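Local coordinates for sulfhydryl oxidase 1 (Homo sapiens, PDB 3LLK), which catalyses the FAD-dependent oxidation of thiols to disulfides, passing the electrons to molecular oxygen to give hydrogen peroxide, at residues P219-E222 against C227-E230; I14-L19 against P57-V62; N70-R75 against D91-G96; K54-P57 against V62-F65. All blocks are in the same frame, centred on the assembly; numbering follows the deposited sequence.

Contact 1 of 4, residues P219-E222 against C227-E230; sequences PPRE and CHNE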
loop_
_atom_site.group_PDB
_atom_site.type_symbol
_atom_site.label_atom_id
_atom_site.label_comp_id
_atom_site.label_asym_id
_atom_site.label_seq_id
_atom_site.Cartn_x
_atom_site.Cartn_y
_atom_site.Cartn_z
ATOM N N PRO A 219 5.708 5.422 14.313
ATOM C CA PRO A 219 4.711 5.096 15.338
ATOM C C PRO A 219 4.807 5.980 16.583
ATOM O O PRO A 219 5.909 6.342 17.019
ATOM C CB PRO A 219 5.015 3.637 15.641
ATOM C CG PRO A 219 6.543 3.628 15.585
ATOM C CD PRO A 219 6.848 4.480 14.359
ATOM N N PRO A 220 3.654 6.350 17.170
ATOM C CA PRO A 220 3.700 7.197 18.368
ATOM C C PRO A 220 4.276 6.407 19.546
ATOM O O PRO A 220 4.349 5.179 19.495
ATOM C CB PRO A 220 2.236 7.591 18.567
ATOM C CG PRO A 220 1.504 6.370 18.091
ATOM C CD PRO A 220 2.264 6.000 16.820
ATOM N N ARG A 221 4.681 7.106 20.599
ATOM C CA ARG A 221 5.269 6.445 21.767
ATOM C C ARG A 221 4.418 5.364 22.429
ATOM O O ARG A 221 4.948 4.361 22.904
ATOM C CB ARG A 221 5.678 7.490 22.808
ATOM C CG ARG A 221 6.953 8.209 22.431
ATOM C CD ARG A 221 7.212 9.446 23.276
ATOM N NE ARG A 221 8.573 9.931 23.058
ATOM C CZ ARG A 221 9.659 9.332 23.542
ATOM N NH1 ARG A 221 9.546 8.229 24.279
ATOM N NH2 ARG A 221 10.859 9.831 23.288
ATOM N N GLU A 222 3.103 5.542 22.445
ATOM C CA GLU A 222 2.247 4.549 23.076
ATOM C C GLU A 222 2.218 3.253 22.264
ATOM O O GLU A 222 1.884 2.193 22.785
ATOM C CB GLU A 222 0.823 5.099 23.243
ATOM C CG GLU A 222 -0.019 5.051 21.982
ATOM C CD GLU A 222 -1.380 5.687 22.171
ATOM O OE1 GLU A 222 -1.914 5.616 23.300
ATOM O OE2 GLU A 222 -1.921 6.249 21.192
ATOM N N CYS A 227 11.169 2.744 19.886
ATOM C CA CYS A 227 11.461 3.348 18.588
ATOM C C CYS A 227 11.950 4.778 18.747
ATOM O O CYS A 227 12.574 5.338 17.844
ATOM C CB CYS A 227 10.194 3.364 17.724
ATOM S SG CYS A 227 9.567 1.753 17.152
ATOM N N HIS A 228 11.661 5.351 19.913
ATOM C CA HIS A 228 11.996 6.735 20.233
ATOM C C HIS A 228 13.231 6.950 21.109
ATOM O O HIS A 228 13.346 6.351 22.183
ATOM C CB HIS A 228 10.800 7.385 20.933
ATOM C CG HIS A 228 9.553 7.406 20.106
ATOM N ND1 HIS A 228 9.184 8.494 19.345
ATOM C CD2 HIS A 228 8.600 6.465 19.908
ATOM C CE1 HIS A 228 8.055 8.223 18.714
ATOM N NE2 HIS A 228 7.680 6.998 19.038
ATOM N N ASN A 229 14.132 7.818 20.652
ATOM C CA ASN A 229 15.331 8.151 21.419
ATOM C C ASN A 229 14.991 9.306 22.365
ATOM O O ASN A 229 13.930 9.926 22.241
ATOM C CB ASN A 229 16.494 8.540 20.494
ATOM C CG ASN A 229 17.173 7.326 19.871
ATOM O OD1 ASN A 229 17.294 6.275 20.505
ATOM N ND2 ASN A 229 17.636 7.471 18.636
ATOM N N GLU A 230 15.883 9.596 23.308
ATOM C CA GLU A 230 15.630 10.657 24.276
ATOM C C GLU A 230 16.446 11.929 24.086
ATOM O O GLU A 230 15.913 13.033 24.205
ATOM C CB GLU A 230 15.850 10.129 25.699
ATOM C CG GLU A 230 14.875 9.041 26.134
ATOM C CD GLU A 230 13.419 9.467 26.005
ATOM O OE1 GLU A 230 12.942 9.612 24.859
ATOM O OE2 GLU A 230 12.754 9.660 27.046
#
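The Arg221 side chain lies across one face of the His228 ring, joining two irregular segments through a hydrogen bond, a salt bridge and apolar packing. The hydrogen bond runs from His228 NE2 to Pro219 O (2.8 Å), with the donor in the carbonyl plane but the oxygen tilted somewhat from the imidazole plane. It is moderately bent, at 137° about the hydrogen, and places a proton on His228 NE2. The salt bridge joins Arg221 NH2 and Glu230 OE1 (2.6 Å); the carboxylate uses its syn lone pair, but its oxygen is tilted from the guanidinium plane. Arg221 gets there by an extended chain from CG to NE, while Glu230 folds back at chi2 (-55°). On its way, Arg221 CG sits over the centre of one imidazole face, 3.5 Å from the ring centroid, as a CH-pi contact. Farther along, His228 CB lies against one face of the guanidinium, 3.4 Å from Arg221 CZ. Pro219, which follows a cis peptide bond, adds CG against Cys227 SG (3.9 Å). The Arg221–Glu230 end is exposed, whereas Pro219 and Cys227, the latter in a disulfide with Cys224, are buried, and the Pro219 side chain lies about 6 Å from the bound FAD. Both segments belong to the long loop between helices 185-203 and 239-249; Trp237 meets the His228 ring, and Phe245 of helix 239-249 touches Pro219 and Cys227.

Contact 2 of 4, residues I14-L19 against P57-V62; sequences IYMADL and PGRPLV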
loop_
_atom_site.group_PDB
_atom_site.type_symbol
_atom_site.label_atom_id
_atom_site.label_comp_id
_atom_site.label_asym_id
_atom_site.label_seq_id
_atom_site.Cartn_x
_atom_site.Cartn_y
_atom_site.Cartn_z
ATOM N N ILE A 14 -3.731 -4.860 12.145
ATOM C CA ILE A 14 -3.961 -4.702 10.721
ATOM C C ILE A 14 -5.225 -5.515 10.500
ATOM O O ILE A 14 -5.325 -6.635 10.995
ATOM C CB ILE A 14 -2.819 -5.329 9.884
ATOM C CG1 ILE A 14 -1.476 -4.695 10.256
ATOM C CG2 ILE A 14 -3.115 -5.182 8.402
ATOM C CD1 ILE A 14 -1.466 -3.193 10.227
ATOM N N TYR A 15 -6.195 -4.957 9.786
ATOM C CA TYR A 15 -7.430 -5.681 9.518
ATOM C C TYR A 15 -7.431 -6.187 8.090
ATOM O O TYR A 15 -7.215 -5.422 7.148
ATOM C CB TYR A 15 -8.639 -4.777 9.773
ATOM C CG TYR A 15 -8.826 -4.484 11.240
ATOM C CD1 TYR A 15 -9.517 -5.376 12.068
ATOM C CD2 TYR A 15 -8.241 -3.361 11.822
ATOM C CE1 TYR A 15 -9.613 -5.155 13.440
ATOM C CE2 TYR A 15 -8.328 -3.134 13.189
ATOM C CZ TYR A 15 -9.014 -4.032 13.989
ATOM O OH TYR A 15 -9.089 -3.804 15.338
ATOM N N MET A 16 -7.662 -7.483 7.925
ATOM C CA MET A 16 -7.665 -8.065 6.596
ATOM C C MET A 16 -8.681 -7.347 5.706
ATOM O O MET A 16 -8.486 -7.241 4.492
ATOM C CB MET A 16 -7.984 -9.565 6.663
ATOM C CG MET A 16 -7.743 -10.299 5.341
ATOM S SD MET A 16 -5.981 -10.319 4.810
ATOM C CE MET A 16 -5.415 -11.813 5.590
ATOM N N ALA A 17 -9.755 -6.846 6.317
ATOM C CA ALA A 17 -10.795 -6.144 5.576
ATOM C C ALA A 17 -10.240 -4.903 4.868
ATOM O O ALA A 17 -10.628 -4.609 3.737
ATOM C CB ALA A 17 -11.945 -5.741 6.520
ATOM N N ASP A 18 -9.348 -4.170 5.532
ATOM C CA ASP A 18 -8.764 -2.985 4.916
ATOM C C ASP A 18 -7.902 -3.401 3.722
ATOM O O ASP A 18 -7.944 -2.765 2.670
ATOM C CB ASP A 18 -7.903 -2.189 5.913
ATOM C CG ASP A 18 -8.716 -1.569 7.050
ATOM O OD1 ASP A 18 -9.663 -0.785 6.780
ATOM O OD2 ASP A 18 -8.388 -1.860 8.223
ATOM N N LEU A 19 -7.135 -4.477 3.877
ATOM C CA LEU A 19 -6.264 -4.931 2.801
ATOM C C LEU A 19 -7.040 -5.440 1.582
ATOM O O LEU A 19 -6.719 -5.079 0.449
ATOM C CB LEU A 19 -5.300 -6.016 3.314
ATOM C CG LEU A 19 -4.313 -5.568 4.406
ATOM C CD1 LEU A 19 -3.587 -6.780 4.993
ATOM C CD2 LEU A 19 -3.307 -4.580 3.816
ATOM N N PRO A 57 -0.286 -10.676 1.755
ATOM C CA PRO A 57 -0.540 -11.693 2.791
ATOM C C PRO A 57 -1.970 -12.233 2.738
ATOM O O PRO A 57 -2.687 -12.203 3.732
ATOM C CB PRO A 57 -0.270 -10.927 4.081
ATOM C CG PRO A 57 -0.849 -9.566 3.758
ATOM C CD PRO A 57 -0.372 -9.312 2.321
ATOM N N GLY A 58 -2.370 -12.745 1.580
ATOM C CA GLY A 58 -3.730 -13.212 1.423
ATOM C C GLY A 58 -4.102 -14.610 1.867
ATOM O O GLY A 58 -3.256 -15.496 1.993
ATOM N N ARG A 59 -5.395 -14.790 2.120
ATOM C CA ARG A 59 -5.920 -16.088 2.501
ATOM C C ARG A 59 -5.821 -16.892 1.210
ATOM O O ARG A 59 -5.644 -16.315 0.131
ATOM C CB ARG A 59 -7.384 -15.982 2.934
ATOM C CG ARG A 59 -7.647 -15.004 4.057
ATOM C CD ARG A 59 -8.370 -13.768 3.542
ATOM N NE ARG A 59 -9.828 -13.864 3.636
ATOM C CZ ARG A 59 -10.580 -14.739 2.974
ATOM N NH1 ARG A 59 -10.029 -15.619 2.151
ATOM N NH2 ARG A 59 -11.898 -14.729 3.137
ATOM N N PRO A 60 -5.951 -18.228 1.297
ATOM C CA PRO A 60 -5.867 -19.105 0.127
ATOM C C PRO A 60 -6.689 -18.693 -1.095
ATOM O O PRO A 60 -6.169 -18.662 -2.205
ATOM C CB PRO A 60 -6.279 -20.468 0.689
ATOM C CG PRO A 60 -7.195 -20.102 1.827
ATOM C CD PRO A 60 -6.433 -18.977 2.471
ATOM N N LEU A 61 -7.967 -18.384 -0.909
ATOM C CA LEU A 61 -8.789 -17.982 -2.047
ATOM C C LEU A 61 -8.274 -16.699 -2.704
ATOM O O LEU A 61 -8.266 -16.582 -3.930
ATOM C CB LEU A 61 -10.244 -17.776 -1.617
ATOM C CG LEU A 61 -11.179 -18.984 -1.634
ATOM C CD1 LEU A 61 -12.540 -18.577 -1.084
ATOM C CD2 LEU A 61 -11.306 -19.509 -3.059
ATOM N N VAL A 62 -7.853 -15.741 -1.883
ATOM C CA VAL A 62 -7.351 -14.466 -2.390
ATOM C C VAL A 62 -6.000 -14.631 -3.084
ATOM O O VAL A 62 -5.761 -14.043 -4.139
ATOM C CB VAL A 62 -7.243 -13.416 -1.251
ATOM C CG1 VAL A 62 -6.545 -12.148 -1.750
ATOM C CG2 VAL A 62 -8.634 -13.063 -0.751
#
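Met16, in the first turn of helix 16-30, carries most of this contact by laying its thioether against the turn that leads into helix 60-75. Its tighter part is the methyl end: Met16 CE comes to 3.3 Å from Pro57 O, and Met16 SD stays farther off, at 3.9 Å from the same oxygen. The side chain leaves the helix with CG opposite the backbone N (chi1 -169°) and then bends at both chi2 and chi3, which turns the methyl back toward the Pro57 carbonyl and the Arg59 methylenes. One helical turn on, Leu19 CD1 rests on Pro57 CG (4.1 Å), the leucine side chain and proline ring crossing at about a right angle. Ile255 touches Met16, Leu19 and Pro57, filling in this buried side.

Toward solvent the fit is looser. Arg59 meets the methionine mainly through its methylenes, with Arg59 CD 4.0 Å from Met16 CG, as its chain bends at chi2 and chi3 and passes the methionine obliquely. The charged end is engaged elsewhere, in a salt bridge from Arg59 NE to Glu20 one turn farther along helix 16-30. Two helix starts are thereby brought together, with Tyr15 and Arg59 at their N-cap positions. The joint belongs to the helical packing of the FAD-dependent sulfhydryl oxidase family; since the flavin pocket is formed by residues later in the chain, this region is probably part of the degenerate half of the pseudo-dimer.

Contact 3 of 4, residues N70-R75 against D91-G96; sequences NEWLKR and DDRKEG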
loop_
_atom_site.group_PDB
_atom_site.type_symbol
_atom_site.label_atom_id
_atom_site.label_comp_id
_atom_site.label_asym_id
_atom_site.label_seq_id
_atom_site.Cartn_x
_atom_site.Cartn_y
_atom_site.Cartn_z
ATOM N N ASN A 70 -2.581 -12.502 -12.188
ATOM C CA ASN A 70 -1.193 -12.276 -12.570
ATOM C C ASN A 70 -0.872 -13.060 -13.846
ATOM O O ASN A 70 -0.317 -12.509 -14.801
ATOM C CB ASN A 70 -0.255 -12.725 -11.447
ATOM C CG ASN A 70 1.178 -12.279 -11.672
ATOM O OD1 ASN A 70 2.120 -12.942 -11.241
ATOM N ND2 ASN A 70 1.348 -11.147 -12.336
ATOM N N GLU A 71 -1.230 -14.343 -13.855
ATOM C CA GLU A 71 -0.971 -15.206 -15.009
ATOM C C GLU A 71 -1.756 -14.781 -16.249
ATOM O O GLU A 71 -1.248 -14.853 -17.371
ATOM C CB GLU A 71 -1.284 -16.665 -14.659
ATOM C CG GLU A 71 -0.276 -17.280 -13.704
ATOM C CD GLU A 71 1.161 -17.008 -14.130
ATOM O OE1 GLU A 71 1.497 -17.265 -15.307
ATOM O OE2 GLU A 71 1.960 -16.540 -13.291
ATOM N N TRP A 72 -2.990 -14.333 -16.050
ATOM C CA TRP A 72 -3.794 -13.875 -17.175
ATOM C C TRP A 72 -3.095 -12.680 -17.833
ATOM O O TRP A 72 -3.025 -12.588 -19.059
ATOM C CB TRP A 72 -5.181 -13.447 -16.707
ATOM C CG TRP A 72 -6.041 -12.966 -17.829
ATOM C CD1 TRP A 72 -6.778 -13.733 -18.688
ATOM C CD2 TRP A 72 -6.237 -11.604 -18.237
ATOM N NE1 TRP A 72 -7.426 -12.934 -19.601
ATOM C CE2 TRP A 72 -7.109 -11.622 -19.349
ATOM C CE3 TRP A 72 -5.759 -10.371 -17.772
ATOM C CZ2 TRP A 72 -7.515 -10.453 -20.007
ATOM C CZ3 TRP A 72 -6.163 -9.204 -18.426
ATOM C CH2 TRP A 72 -7.032 -9.256 -19.531
ATOM N N LEU A 73 -2.594 -11.764 -17.009
ATOM C CA LEU A 73 -1.896 -10.578 -17.506
ATOM C C LEU A 73 -0.638 -10.964 -18.272
ATOM O O LEU A 73 -0.369 -10.425 -19.349
ATOM C CB LEU A 73 -1.508 -9.653 -16.348
ATOM C CG LEU A 73 -2.617 -8.798 -15.737
ATOM C CD1 LEU A 73 -2.100 -8.077 -14.495
ATOM C CD2 LEU A 73 -3.099 -7.795 -16.776
ATOM N N LYS A 74 0.131 -11.889 -17.700
ATOM C CA LYS A 74 1.367 -12.354 -18.314
ATOM C C LYS A 74 1.124 -12.967 -19.688
ATOM O O LYS A 74 1.979 -12.887 -20.563
ATOM C CB LYS A 74 2.060 -13.371 -17.398
ATOM C CG LYS A 74 2.763 -12.735 -16.199
ATOM C CD LYS A 74 3.116 -13.753 -15.123
ATOM C CE LYS A 74 4.057 -14.825 -15.635
ATOM N NZ LYS A 74 4.307 -15.877 -14.607
ATOM N N ARG A 75 -0.045 -13.570 -19.882
ATOM C CA ARG A 75 -0.371 -14.180 -21.166
ATOM C C ARG A 75 -0.771 -13.179 -22.246
ATOM O O ARG A 75 -0.550 -13.432 -23.428
ATOM C CB ARG A 75 -1.479 -15.218 -20.999
ATOM C CG ARG A 75 -0.974 -16.562 -20.530
ATOM C CD ARG A 75 -2.125 -17.504 -20.316
ATOM N NE ARG A 75 -2.963 -17.059 -19.209
ATOM C CZ ARG A 75 -4.177 -17.535 -18.960
ATOM N NH1 ARG A 75 -4.696 -18.470 -19.745
ATOM N NH2 ARG A 75 -4.869 -17.078 -17.929
ATOM N N ASP A 91 -14.202 -10.712 -13.400
ATOM C CA ASP A 91 -15.509 -11.340 -13.195
ATOM C C ASP A 91 -15.400 -12.858 -13.324
ATOM O O ASP A 91 -15.965 -13.588 -12.516
ATOM C CB ASP A 91 -16.545 -10.825 -14.207
ATOM C CG ASP A 91 -16.782 -9.321 -14.105
ATOM O OD1 ASP A 91 -16.470 -8.723 -13.051
ATOM O OD2 ASP A 91 -17.300 -8.739 -15.088
ATOM N N ASP A 92 -14.665 -13.323 -14.333
ATOM C CA ASP A 92 -14.489 -14.758 -14.554
ATOM C C ASP A 92 -13.806 -15.429 -13.377
ATOM O O ASP A 92 -14.065 -16.599 -13.080
ATOM C CB ASP A 92 -13.665 -15.022 -15.812
ATOM C CG ASP A 92 -14.451 -14.780 -17.081
ATOM O OD1 ASP A 92 -15.670 -14.520 -16.982
ATOM O OD2 ASP A 92 -13.848 -14.860 -18.170
ATOM N N ARG A 93 -12.940 -14.678 -12.708
ATOM C CA ARG A 93 -12.211 -15.198 -11.568
ATOM C C ARG A 93 -12.925 -14.908 -10.250
ATOM O O ARG A 93 -12.349 -15.039 -9.174
ATOM C CB ARG A 93 -10.789 -14.642 -11.598
ATOM C CG ARG A 93 -10.037 -15.181 -12.811
ATOM C CD ARG A 93 -8.725 -14.470 -13.120
ATOM N NE ARG A 93 -8.070 -15.099 -14.267
ATOM C CZ ARG A 93 -8.543 -15.087 -15.516
ATOM N NH1 ARG A 93 -9.680 -14.465 -15.802
ATOM N NH2 ARG A 93 -7.890 -15.730 -16.478
ATOM N N LYS A 94 -14.193 -14.521 -10.360
ATOM C CA LYS A 94 -15.050 -14.242 -9.209
ATOM C C LYS A 94 -14.469 -13.308 -8.142
ATOM O O LYS A 94 -14.589 -13.587 -6.943
ATOM C CB LYS A 94 -15.449 -15.577 -8.546
ATOM C CG LYS A 94 -15.982 -16.623 -9.521
ATOM C CD LYS A 94 -16.509 -17.873 -8.813
ATOM C CE LYS A 94 -17.737 -17.551 -7.959
ATOM N NZ LYS A 94 -18.448 -18.775 -7.477
ATOM N N GLU A 95 -13.872 -12.189 -8.550
ATOM C CA GLU A 95 -13.287 -11.279 -7.564
ATOM C C GLU A 95 -14.309 -10.758 -6.569
ATOM O O GLU A 95 -13.967 -10.451 -5.426
ATOM C CB GLU A 95 -12.576 -10.101 -8.245
ATOM C CG GLU A 95 -13.439 -8.919 -8.643
ATOM C CD GLU A 95 -13.830 -8.030 -7.476
ATOM O OE1 GLU A 95 -12.955 -7.647 -6.667
ATOM O OE2 GLU A 95 -15.027 -7.702 -7.379
ATOM N N GLY A 96 -15.559 -10.647 -7.009
ATOM C CA GLY A 96 -16.611 -10.171 -6.129
ATOM C C GLY A 96 -16.870 -11.160 -5.004
ATOM O O GLY A 96 -17.101 -10.773 -3.860
#
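Glu71 O is held by two donors of Arg75, the residue whose guanidinium meets that of Arg93 across the contact: the backbone bond from Arg75 N spans 3.1 Å, and a weak but nearly straight one from Arg75 NE adds to it (3.3 Å, 166° at the hydrogen). A bend at chi3 (-66°) folds the Arg75 chain back onto its own helix for this second bond. From there, Arg75 NH2 stands 3.6 Å from Arg93 NH2, near the edge of each guanidinium, with the two planes 60° apart. Arg93 extends straight from CG to NE and crosses the Trp72 side chain at about a right angle. Its NH2 approaches Trp72 CD1 to 3.2 Å, oblique to the indole, and Trp72 CB lies over one face of the guanidinium. Elsewhere, Arg93 NH1 donates to Ala89 O and NE binds Ser68 OG weakly, so the group is tethered to both helices. Arg93 itself follows helix 83-92, which ends in a Schellman motif with Lys94, at positive phi, as its C-prime residue. Trp72 also meets the Phe85 ring and packs on Phe86 and Ala89 of that helix. Two like charges therefore meet at this edge, and their repulsion is probably offset by the carbonyl and hydroxyl that hold Arg93 and by solvent at exposed Arg75; packing on Trp72, rather than ion pairing, joins the two segments.

Contact 4 of 4, residues K54-P57 against V62-F65; sequences KYFP and VQNF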
loop_
_atom_site.group_PDB
_atom_site.type_symbol
_atom_site.label_atom_id
_atom_site.label_comp_id
_atom_site.label_asym_id
_atom_site.label_seq_id
_atom_site.Cartn_x
_atom_site.Cartn_y
_atom_site.Cartn_z
ATOM N N LYS A 54 2.885 -12.273 -5.272
ATOM C CA LYS A 54 3.949 -12.848 -4.460
ATOM C C LYS A 54 4.007 -12.398 -3.002
ATOM O O LYS A 54 4.278 -13.210 -2.119
ATOM C CB LYS A 54 5.307 -12.567 -5.105
ATOM C CG LYS A 54 6.479 -13.152 -4.335
ATOM C CD LYS A 54 7.778 -12.954 -5.082
ATOM C CE LYS A 54 8.912 -13.686 -4.383
ATOM N NZ LYS A 54 10.187 -13.556 -5.139
ATOM N N TYR A 55 3.743 -11.121 -2.745
ATOM C CA TYR A 55 3.852 -10.596 -1.386
ATOM C C TYR A 55 2.585 -10.252 -0.595
ATOM O O TYR A 55 2.662 -10.058 0.615
ATOM C CB TYR A 55 4.781 -9.381 -1.399
ATOM C CG TYR A 55 6.195 -9.724 -1.825
ATOM C CD1 TYR A 55 6.962 -10.639 -1.095
ATOM C CD2 TYR A 55 6.764 -9.141 -2.958
ATOM C CE1 TYR A 55 8.262 -10.962 -1.483
ATOM C CE2 TYR A 55 8.057 -9.454 -3.356
ATOM C CZ TYR A 55 8.804 -10.366 -2.613
ATOM O OH TYR A 55 10.091 -10.661 -2.995
ATOM N N PHE A 56 1.432 -10.151 -1.251
ATOM C CA PHE A 56 0.222 -9.839 -0.505
ATOM C C PHE A 56 -0.032 -10.989 0.468
ATOM O O PHE A 56 -0.003 -12.153 0.074
ATOM C CB PHE A 56 -0.976 -9.671 -1.438
ATOM C CG PHE A 56 -2.232 -9.257 -0.726
ATOM C CD1 PHE A 56 -3.138 -10.213 -0.269
ATOM C CD2 PHE A 56 -2.503 -7.910 -0.494
ATOM C CE1 PHE A 56 -4.307 -9.834 0.411
ATOM C CE2 PHE A 56 -3.673 -7.508 0.189
ATOM C CZ PHE A 56 -4.573 -8.473 0.640
ATOM N N PRO A 57 -0.286 -10.676 1.755
ATOM C CA PRO A 57 -0.540 -11.693 2.791
ATOM C C PRO A 57 -1.970 -12.233 2.738
ATOM O O PRO A 57 -2.687 -12.203 3.732
ATOM C CB PRO A 57 -0.270 -10.927 4.081
ATOM C CG PRO A 57 -0.849 -9.566 3.758
ATOM C CD PRO A 57 -0.372 -9.312 2.321
ATOM N N VAL A 62 -7.853 -15.741 -1.883
ATOM C CA VAL A 62 -7.351 -14.466 -2.390
ATOM C C VAL A 62 -6.000 -14.631 -3.084
ATOM O O VAL A 62 -5.761 -14.043 -4.139
ATOM C CB VAL A 62 -7.243 -13.416 -1.251
ATOM C CG1 VAL A 62 -6.545 -12.148 -1.750
ATOM C CG2 VAL A 62 -8.634 -13.063 -0.751
ATOM N N GLN A 63 -5.121 -15.447 -2.513
ATOM C CA GLN A 63 -3.821 -15.656 -3.132
ATOM C C GLN A 63 -3.993 -16.389 -4.458
ATOM O O GLN A 63 -3.267 -16.119 -5.418
ATOM C CB GLN A 63 -2.903 -16.442 -2.197
ATOM C CG GLN A 63 -1.470 -15.936 -2.184
ATOM C CD GLN A 63 -1.378 -14.421 -2.049
ATOM O OE1 GLN A 63 -2.158 -13.793 -1.325
ATOM N NE2 GLN A 63 -0.419 -13.828 -2.744
ATOM N N ASN A 64 -4.955 -17.311 -4.517
ATOM C CA ASN A 64 -5.206 -18.048 -5.751
ATOM C C ASN A 64 -5.751 -17.075 -6.803
ATOM O O ASN A 64 -5.443 -17.180 -7.985
ATOM C CB ASN A 64 -6.227 -19.168 -5.517
ATOM C CG ASN A 64 -6.570 -19.919 -6.798
ATOM O OD1 ASN A 64 -5.732 -20.633 -7.354
ATOM N ND2 ASN A 64 -7.800 -19.743 -7.284
ATOM N N PHE A 65 -6.578 -16.140 -6.353
ATOM C CA PHE A 65 -7.172 -15.137 -7.225
ATOM C C PHE A 65 -6.083 -14.222 -7.814
ATOM O O PHE A 65 -6.073 -13.948 -9.015
ATOM C CB PHE A 65 -8.177 -14.309 -6.425
ATOM C CG PHE A 65 -8.621 -13.059 -7.114
ATOM C CD1 PHE A 65 -9.562 -13.106 -8.136
ATOM C CD2 PHE A 65 -8.103 -11.827 -6.731
ATOM C CE1 PHE A 65 -9.982 -11.940 -8.767
ATOM C CE2 PHE A 65 -8.518 -10.656 -7.353
ATOM C CZ PHE A 65 -9.460 -10.713 -8.372
#
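This contact joins two consecutive helices across their short connection: Phe56, at the end of helix 39-55, packs against the first turns of helix 60-75 through one aromatic ring and one amide. Phe56, the first residue to leave helical geometry, swings its ring toward the following helix, with CG opposite the backbone N (chi1 -176°). Phe56 CE1 meets Val62 CG1 at 3.9 Å; that methyl comes in obliquely to the ring. Beside this contact, Pro57 CD covers part of one face of the Phe56 ring, 3.6 Å above its plane.

The polar half belongs to Gln63. Its amide is nearly coplanar with the Phe56 ring (10° between planes), and Gln63 OE1 lies at the ring's edge, 3.9 Å from Phe56 CD1. The same oxygen stands 3.0 Å from Phe56 O, a close approach of two acceptors that is probably unfavourable in itself. What holds the amide in place lies just beside the segments: Gln63 NE2 donates to Ala53 O and more weakly to Leu52 O, while Gln63 OE1 takes a weak bond from Gly58 N. One side chain from helix 60-75 thus serves the last turn of helix 39-55 and the connecting loop together. To reach them it adopts an unusual chi1 of -139° and a bend at chi2.

Leu19 and Leu23 of helix 16-30 and Leu125 of helix 118-134 close around Phe56, and Val98 of helix 95-98 packs on Val62.

Overall arrangement
Contacts 2, 4 and 3, in that order, follow helix 60-75 from its start toward its end, whereas contact 1 stands apart near the C-terminus, its centre about 43 Å from that of contact 3 across the chain's centre. Contacts 2 and 4 share Pro57 and Val62 and meet directly, with centres about 8 Å apart; both are partly buried, with Met16 and Leu19, and Phe56 and Val62, as their buried apolar side chains, although contact 4 adds an amide. Contact 3 adjoins contact 4 through Phe65 and Glu95 but ends at a charged surface. Contact 1, also exposed at one end, has an opposite-charge pair instead, and its other end approaches the flavin.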